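Local structure of Non-reducing end beta-L-arabinofuranosidase (Bacteroides thetaiotaomicron, 5MQO) at residues 605-610 against 688-693; 411-416 against 601-606; 300-305 against 384-389. The protein probably acts as an aceric acidase, a family GH127 glycoside hydrolase that cleaves glycosidic bonds in complex plant pectin. All blocks are in the same frame, centred on the assembly; numbering follows the deposited sequence.

Contact 1: residues 605-610 against 688-693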
# COMPACT_ATOMS: atom_id res chain seq x y z
N VAL A 605 -4.88 10.63 -7.22
CA VAL A 605 -6.32 10.73 -7.52
C VAL A 605 -6.81 11.95 -6.78
O VAL A 605 -6.48 12.15 -5.60
CB VAL A 605 -7.07 9.46 -7.04
CG1 VAL A 605 -8.59 9.62 -7.15
CG2 VAL A 605 -6.55 8.27 -7.83
N TYR A 606 -7.56 12.78 -7.48
CA TYR A 606 -8.13 13.95 -6.86
C TYR A 606 -9.60 13.71 -6.51
O TYR A 606 -10.26 12.82 -7.06
CB TYR A 606 -7.97 15.18 -7.75
CG TYR A 606 -6.63 15.87 -7.55
CD1 TYR A 606 -5.46 15.33 -8.11
CD2 TYR A 606 -6.53 17.02 -6.81
CE1 TYR A 606 -4.23 15.93 -7.91
CE2 TYR A 606 -5.32 17.65 -6.62
CZ TYR A 606 -4.17 17.10 -7.17
OH TYR A 606 -2.94 17.69 -6.98
N CYS A 607 -10.08 14.54 -5.58
CA CYS A 607 -11.48 14.56 -5.17
C CYS A 607 -11.96 15.96 -4.96
O CYS A 607 -11.16 16.89 -5.01
CB CYS A 607 -11.63 13.82 -3.84
SG CYS A 607 -10.85 14.63 -2.44
N LEU A 608 -13.26 16.09 -4.72
CA LEU A 608 -13.93 17.36 -4.39
C LEU A 608 -14.61 17.27 -3.02
O LEU A 608 -15.37 16.33 -2.80
CB LEU A 608 -14.99 17.68 -5.45
CG LEU A 608 -15.92 18.89 -5.25
CD1 LEU A 608 -15.14 20.19 -5.10
CD2 LEU A 608 -16.89 19.04 -6.41
N GLU A 609 -14.32 18.23 -2.12
CA GLU A 609 -15.04 18.40 -0.82
C GLU A 609 -15.97 19.61 -0.86
O GLU A 609 -15.72 20.53 -1.60
CB GLU A 609 -14.09 18.59 0.35
CG GLU A 609 -13.08 17.50 0.51
CD GLU A 609 -12.54 17.39 1.91
OE1 GLU A 609 -11.37 17.74 2.12
OE2 GLU A 609 -13.27 16.91 2.80
N SER A 610 -17.00 19.61 -0.02
CA SER A 610 -18.07 20.62 -0.10
C SER A 610 -17.58 22.00 0.24
O SER A 610 -18.05 22.95 -0.35
CB SER A 610 -19.27 20.27 0.79
OG SER A 610 -18.87 19.72 2.05
N GLY A 688 -18.03 17.35 6.34
CA GLY A 688 -18.62 17.93 5.14
C GLY A 688 -18.99 16.84 4.17
O GLY A 688 -19.22 15.71 4.58
N GLU A 689 -19.06 17.17 2.89
CA GLU A 689 -19.33 16.20 1.85
C GLU A 689 -18.09 15.97 0.98
O GLU A 689 -17.17 16.76 0.99
CB GLU A 689 -20.57 16.63 1.06
CG GLU A 689 -21.86 16.56 1.88
CD GLU A 689 -23.13 16.83 1.07
OE1 GLU A 689 -23.59 17.98 1.11
OE2 GLU A 689 -23.68 15.90 0.42
N MET A 690 -18.04 14.84 0.27
CA MET A 690 -16.88 14.48 -0.56
C MET A 690 -17.28 13.50 -1.66
O MET A 690 -18.17 12.69 -1.45
CB MET A 690 -15.76 13.86 0.29
CG MET A 690 -14.49 13.46 -0.48
SD MET A 690 -14.53 11.84 -1.29
CE MET A 690 -14.26 10.69 0.03
N THR A 691 -16.61 13.58 -2.81
CA THR A 691 -16.80 12.56 -3.85
C THR A 691 -15.54 12.51 -4.70
O THR A 691 -14.96 13.57 -4.95
CB THR A 691 -18.05 12.82 -4.74
OG1 THR A 691 -18.21 11.77 -5.71
CG2 THR A 691 -17.96 14.15 -5.48
N VAL A 692 -15.11 11.32 -5.13
CA VAL A 692 -14.04 11.20 -6.11
C VAL A 692 -14.66 11.28 -7.51
O VAL A 692 -14.26 12.10 -8.33
CB VAL A 692 -13.20 9.90 -5.94
CG1 VAL A 692 -12.12 9.75 -7.02
CG2 VAL A 692 -12.59 9.84 -4.55
N TRP A 693 -15.63 10.43 -7.80
CA TRP A 693 -16.22 10.40 -9.14
C TRP A 693 -17.30 11.47 -9.23
O TRP A 693 -18.06 11.64 -8.28
CB TRP A 693 -16.78 9.00 -9.48
CG TRP A 693 -15.72 8.04 -9.70
CD1 TRP A 693 -15.05 7.37 -8.75
CD2 TRP A 693 -15.15 7.66 -10.94
NE1 TRP A 693 -14.10 6.57 -9.32
CE2 TRP A 693 -14.14 6.72 -10.67
CE3 TRP A 693 -15.41 8.00 -12.28
CZ2 TRP A 693 -13.37 6.13 -11.67
CZ3 TRP A 693 -14.64 7.42 -13.29
CH2 TRP A 693 -13.63 6.49 -12.98
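Leu608 and Thr691 form the hydrogen-bonded pair of an antiparallel strand pairing, in which strand 604-609 runs beside the beginning of strand 690-697 in the curled sheet of the GH127 C-terminal domain. Their backbones exchange two bonds: Leu608 N to Thr691 O, 3.0 Å and almost straight at 177°, and its return from Thr691 N to Leu608 O. Glu609 and Met690 follow as a non-hydrogen-bonded pair, their side chains on the other face from those of Leu608 and Thr691. Glu609 CA lies 3.2 Å from Glu689 O in a CA-H...O contact.

At Ser610 and Glu689 a side chain joins in the pairing. While Ser610 N bonds to Glu689 O, Ser610 OG accepts from Glu689 N at 2.7 Å and 171°. With chi1 at 40°, OG stands between its own backbone N and carbonyl carbon, turned to the 688-693 segment. Gly688 suits this place, since a CB there would run into OG.

Apolar contacts take over toward Val605. Val605 CG1 and Val692 CG1 meet at 3.5 Å, the two side chains crossing at about a right angle, and both also touch Val598 of strand 596-601. Val692 CG2 turns to Cys607 CB (4.2 Å); nearer the middle, Cys607 SG comes within 4.3 Å of Met690 CG.

The polar ends find partners elsewhere in the fold. Glu609 OE1 forms a salt bridge with Arg685 and OE2 a hydrogen bond with Gly683 N. Thr691 OG1, which is also hydrogen-bonded to Arg434 NE, donates to Trp693 O at 2.6 Å.

Contact 2: residues 411-416 against 601-606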
# COMPACT_ATOMS: atom_id res chain seq x y z
N CYS A 411 -1.47 2.57 -4.62
CA CYS A 411 -1.93 2.19 -3.29
C CYS A 411 -1.36 3.09 -2.20
O CYS A 411 -2.11 3.62 -1.35
CB CYS A 411 -1.63 0.71 -3.01
SG CYS A 411 -2.67 -0.44 -3.95
N LEU A 412 -0.05 3.30 -2.26
CA LEU A 412 0.64 4.09 -1.23
C LEU A 412 0.10 5.51 -1.06
O LEU A 412 -0.21 5.87 0.07
CB LEU A 412 2.16 4.12 -1.46
CG LEU A 412 3.04 4.83 -0.41
CD1 LEU A 412 2.92 4.29 1.01
CD2 LEU A 412 4.50 4.77 -0.85
N TYR A 413 -0.03 6.29 -2.15
CA TYR A 413 -0.56 7.67 -2.05
C TYR A 413 -2.09 7.71 -1.80
O TYR A 413 -2.58 8.55 -1.07
CB TYR A 413 -0.23 8.55 -3.27
CG TYR A 413 1.23 8.89 -3.52
CD1 TYR A 413 1.84 9.99 -2.93
CD2 TYR A 413 1.99 8.13 -4.39
CE1 TYR A 413 3.20 10.29 -3.17
CE2 TYR A 413 3.33 8.44 -4.65
CZ TYR A 413 3.93 9.52 -4.05
OH TYR A 413 5.26 9.74 -4.34
N ASN A 414 -2.85 6.80 -2.38
CA ASN A 414 -4.30 7.03 -2.48
C ASN A 414 -5.21 6.18 -1.59
O ASN A 414 -6.37 6.55 -1.39
CB ASN A 414 -4.73 6.87 -3.94
CG ASN A 414 -3.94 7.74 -4.85
OD1 ASN A 414 -4.02 8.95 -4.75
ND2 ASN A 414 -3.12 7.15 -5.68
N SER A 415 -4.73 5.03 -1.10
CA SER A 415 -5.54 4.18 -0.22
C SER A 415 -4.83 3.68 1.03
O SER A 415 -5.39 2.90 1.78
CB SER A 415 -6.10 3.02 -1.03
OG SER A 415 -5.10 2.33 -1.73
N VAL A 416 -3.61 4.15 1.27
CA VAL A 416 -2.86 3.84 2.50
C VAL A 416 -2.61 5.15 3.25
O VAL A 416 -3.01 5.30 4.41
CB VAL A 416 -1.54 3.13 2.15
CG1 VAL A 416 -0.66 2.94 3.37
CG2 VAL A 416 -1.82 1.79 1.49
N ARG A 601 -3.75 13.72 -11.42
CA ARG A 601 -2.58 14.45 -11.90
C ARG A 601 -1.37 13.67 -11.44
O ARG A 601 -1.15 13.49 -10.22
CB ARG A 601 -2.54 15.88 -11.36
CG ARG A 601 -1.29 16.65 -11.77
CD ARG A 601 -1.45 18.17 -11.75
NE ARG A 601 -0.22 18.74 -12.32
CZ ARG A 601 0.88 19.10 -11.64
NH1 ARG A 601 0.95 19.05 -10.29
NH2 ARG A 601 1.92 19.55 -12.32
N GLY A 602 -0.60 13.19 -12.40
CA GLY A 602 0.46 12.28 -12.05
C GLY A 602 -0.17 11.09 -11.35
O GLY A 602 -1.17 10.54 -11.89
N PRO A 603 0.37 10.70 -10.16
CA PRO A 603 -0.08 9.53 -9.40
C PRO A 603 -1.19 9.78 -8.40
O PRO A 603 -1.69 8.81 -7.79
CB PRO A 603 1.18 9.11 -8.65
CG PRO A 603 1.87 10.41 -8.36
CD PRO A 603 1.53 11.34 -9.51
N LEU A 604 -1.59 11.04 -8.22
CA LEU A 604 -2.60 11.36 -7.21
C LEU A 604 -3.98 11.39 -7.81
O LEU A 604 -4.23 12.07 -8.79
CB LEU A 604 -2.32 12.72 -6.55
CG LEU A 604 -1.00 12.80 -5.78
CD1 LEU A 604 -0.82 14.19 -5.20
CD2 LEU A 604 -0.87 11.75 -4.68
N VAL A 605 -4.88 10.63 -7.22
CA VAL A 605 -6.32 10.73 -7.52
C VAL A 605 -6.81 11.95 -6.78
O VAL A 605 -6.48 12.15 -5.60
CB VAL A 605 -7.07 9.46 -7.04
CG1 VAL A 605 -8.59 9.62 -7.15
CG2 VAL A 605 -6.55 8.27 -7.83
N TYR A 606 -7.56 12.78 -7.48
CA TYR A 606 -8.13 13.95 -6.86
C TYR A 606 -9.60 13.71 -6.51
O TYR A 606 -10.26 12.82 -7.06
CB TYR A 606 -7.97 15.18 -7.75
CG TYR A 606 -6.63 15.87 -7.55
CD1 TYR A 606 -5.46 15.33 -8.11
CD2 TYR A 606 -6.53 17.02 -6.81
CE1 TYR A 606 -4.23 15.93 -7.91
CE2 TYR A 606 -5.32 17.65 -6.62
CZ TYR A 606 -4.17 17.10 -7.17
OH TYR A 606 -2.94 17.69 -6.98
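Asn414 grips the backbone of 603-605 with both ends of its amide. ND2 donates to Pro603 O at 3.0 Å, a bond that lies in the amide plane and meets the carbonyl almost head-on. OD1 accepts from Val605 N at 3.1 Å, but the donor stands 47° above the plane of the side-chain carbonyl. A chi1 of -54°, with CG beside the backbone N, sends the amide across to the strand. ND2 is also bonded to Thr410 O in its own helix, which further fixes the rotation of the group. A leucine in its place would probably leave Val605 N and Pro603 O without these buried partners, with apolar packing alone to join the two segments.

Apolar packing lies beside the amide. Leu604 CD2 presses on Tyr413 CB at 3.6 Å and on the adjoining ring carbons, the two side chains crossing obliquely. Pro603 CG sits further along near Tyr413 CE2, 4.4 Å away, and Phe50 meets the same tyrosine edge-to-face.

The strand-side element is a beta hairpin with a type II' turn, Arg601 to Leu604, its Gly602 at positive phi; the final turn of a catalytic-domain helix docks against it, joining that domain to the C-terminal one.

Contact 3: residues 300-305 against 384-389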
# COMPACT_ATOMS: atom_id res chain seq x y z
N ALA A 300 -7.64 -11.99 1.82
CA ALA A 300 -7.34 -12.26 0.41
C ALA A 300 -5.96 -11.76 -0.00
O ALA A 300 -5.11 -12.49 -0.51
CB ALA A 300 -8.38 -11.59 -0.45
N ASN A 301 -5.77 -10.48 0.19
CA ASN A 301 -4.61 -9.84 -0.34
C ASN A 301 -3.36 -10.30 0.40
O ASN A 301 -2.36 -10.58 -0.25
CB ASN A 301 -4.78 -8.33 -0.30
CG ASN A 301 -5.73 -7.81 -1.36
OD1 ASN A 301 -6.14 -8.52 -2.28
ND2 ASN A 301 -6.06 -6.53 -1.24
N TYR A 302 -3.43 -10.44 1.73
CA TYR A 302 -2.29 -10.98 2.51
C TYR A 302 -1.95 -12.42 2.11
O TYR A 302 -0.78 -12.76 2.03
CB TYR A 302 -2.49 -10.84 4.04
CG TYR A 302 -2.15 -9.45 4.57
CD1 TYR A 302 -0.86 -9.13 4.92
CD2 TYR A 302 -3.09 -8.47 4.65
CE1 TYR A 302 -0.52 -7.86 5.38
CE2 TYR A 302 -2.77 -7.20 5.11
CZ TYR A 302 -1.48 -6.90 5.48
OH TYR A 302 -1.16 -5.64 5.94
N LEU A 303 -2.98 -13.23 1.83
CA LEU A 303 -2.78 -14.58 1.23
C LEU A 303 -2.01 -14.46 -0.04
O LEU A 303 -0.99 -15.12 -0.18
CB LEU A 303 -4.09 -15.31 0.91
CG LEU A 303 -4.07 -16.57 0.01
CD1 LEU A 303 -3.27 -17.69 0.61
CD2 LEU A 303 -5.47 -17.09 -0.26
N TYR A 304 -2.49 -13.63 -0.96
CA TYR A 304 -1.86 -13.54 -2.29
C TYR A 304 -0.38 -13.13 -2.19
O TYR A 304 0.49 -13.70 -2.87
CB TYR A 304 -2.66 -12.64 -3.28
CG TYR A 304 -4.13 -12.93 -3.35
CD1 TYR A 304 -4.60 -14.22 -3.22
CD2 TYR A 304 -5.06 -11.90 -3.54
CE1 TYR A 304 -5.94 -14.50 -3.26
CE2 TYR A 304 -6.42 -12.18 -3.61
CZ TYR A 304 -6.85 -13.49 -3.46
OH TYR A 304 -8.17 -13.83 -3.50
N ALA A 305 -0.12 -12.17 -1.31
CA ALA A 305 1.22 -11.74 -0.99
C ALA A 305 2.10 -12.89 -0.51
O ALA A 305 3.20 -13.09 -1.03
CB ALA A 305 1.15 -10.70 0.11
N ALA A 384 -6.49 -3.68 3.84
CA ALA A 384 -6.73 -4.42 2.58
C ALA A 384 -5.93 -3.74 1.47
O ALA A 384 -5.43 -4.42 0.55
CB ALA A 384 -8.22 -4.43 2.21
N ASN A 385 -5.84 -2.42 1.58
CA ASN A 385 -5.19 -1.60 0.57
C ASN A 385 -3.66 -1.76 0.73
O ASN A 385 -2.94 -1.88 -0.24
CB ASN A 385 -5.65 -0.16 0.72
CG ASN A 385 -7.17 -0.03 0.90
OD1 ASN A 385 -7.93 -0.95 0.61
ND2 ASN A 385 -7.62 1.13 1.39
N ILE A 386 -3.20 -1.85 1.97
CA ILE A 386 -1.81 -2.21 2.30
C ILE A 386 -1.50 -3.61 1.80
O ILE A 386 -0.38 -3.90 1.42
CB ILE A 386 -1.55 -2.14 3.84
CG1 ILE A 386 -1.66 -0.69 4.32
CG2 ILE A 386 -0.19 -2.75 4.22
CD1 ILE A 386 -1.62 -0.51 5.82
N GLY A 387 -2.50 -4.48 1.87
CA GLY A 387 -2.36 -5.84 1.37
C GLY A 387 -2.11 -5.86 -0.12
O GLY A 387 -1.17 -6.50 -0.58
N ASN A 388 -2.95 -5.16 -0.87
CA ASN A 388 -2.77 -5.04 -2.32
C ASN A 388 -1.38 -4.44 -2.64
O ASN A 388 -0.75 -4.84 -3.62
CB ASN A 388 -3.87 -4.17 -2.91
CG ASN A 388 -3.97 -4.27 -4.42
OD1 ASN A 388 -3.74 -5.33 -5.04
ND2 ASN A 388 -4.37 -3.17 -5.04
N MET A 389 -0.92 -3.49 -1.83
CA MET A 389 0.38 -2.87 -2.01
C MET A 389 1.54 -3.88 -1.85
O MET A 389 2.41 -3.97 -2.70
CB MET A 389 0.54 -1.75 -1.00
CG MET A 389 1.87 -1.03 -1.11
SD MET A 389 2.14 0.17 0.19
CE MET A 389 3.90 0.31 0.09
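Asn301 meets the turn of helix that opens at Ala384, donating from ND2 to Ala384 O at 2.8 Å. The acceptor lies in the plane of the asparagine amide, while the donor is tilted 26° from the plane of the carbonyl. Ala384 O is at the same time held by Asn388 N within its own helix, the two donors approaching from opposite faces of the carbonyl, so that a buried oxygen is gripped twice. A chi1 of -74° carries the amide toward the neighbouring helix, and OD1, the other end, bonds to Tyr367 OH. The stem of Asn301 packs as well: CB rests on Gly387 C at 3.6 Å. Gly387 is what lets the backbones come so near, the CA atoms of Asn301 and Gly387 being 4.9 Å apart; a CB on Gly387 would collide with that of Asn301.

Tyr302 comes next and covers the same glycine from another side. Gly387 CA lies 4.0 Å above one face of the ring, offset toward its rim. The hydroxyl passes on to Ile386, with OH 3.5 Å from CG2, and is bonded to Asn461 ND2 of helix 458-466.

The two helix segments run nearly parallel, crossing at 20° with their axes 7.9 Å apart. Such close, glycine-mediated packing between helices pointing the same way fits the helical toroid, the (alpha/alpha)6 barrel, expected for the catalytic domain of this six-hairpin clan.

Reading from the N terminus, contact 3 comes first: it closes a loop of 78 residues, including helix 317-333, wholly within the catalytic domain. Helix 382-399 is followed by helix 402-416, and Ser415 O meets Asn385 ND2 in a probable hydrogen bond, so contact 3 leads directly into contact 2. That contact spans 184 residues, including the middle domain, before the chain returns at the hairpin of the C-terminal domain. Contact 1 starts on the strand where contact 2 ends, sharing Val605 and Tyr606, and closes a further 77 residues. The three loops follow in series, none enclosing another, and run from helical core to terminal sheet, the centres of contacts 1 and 3 being about 26 Å apart.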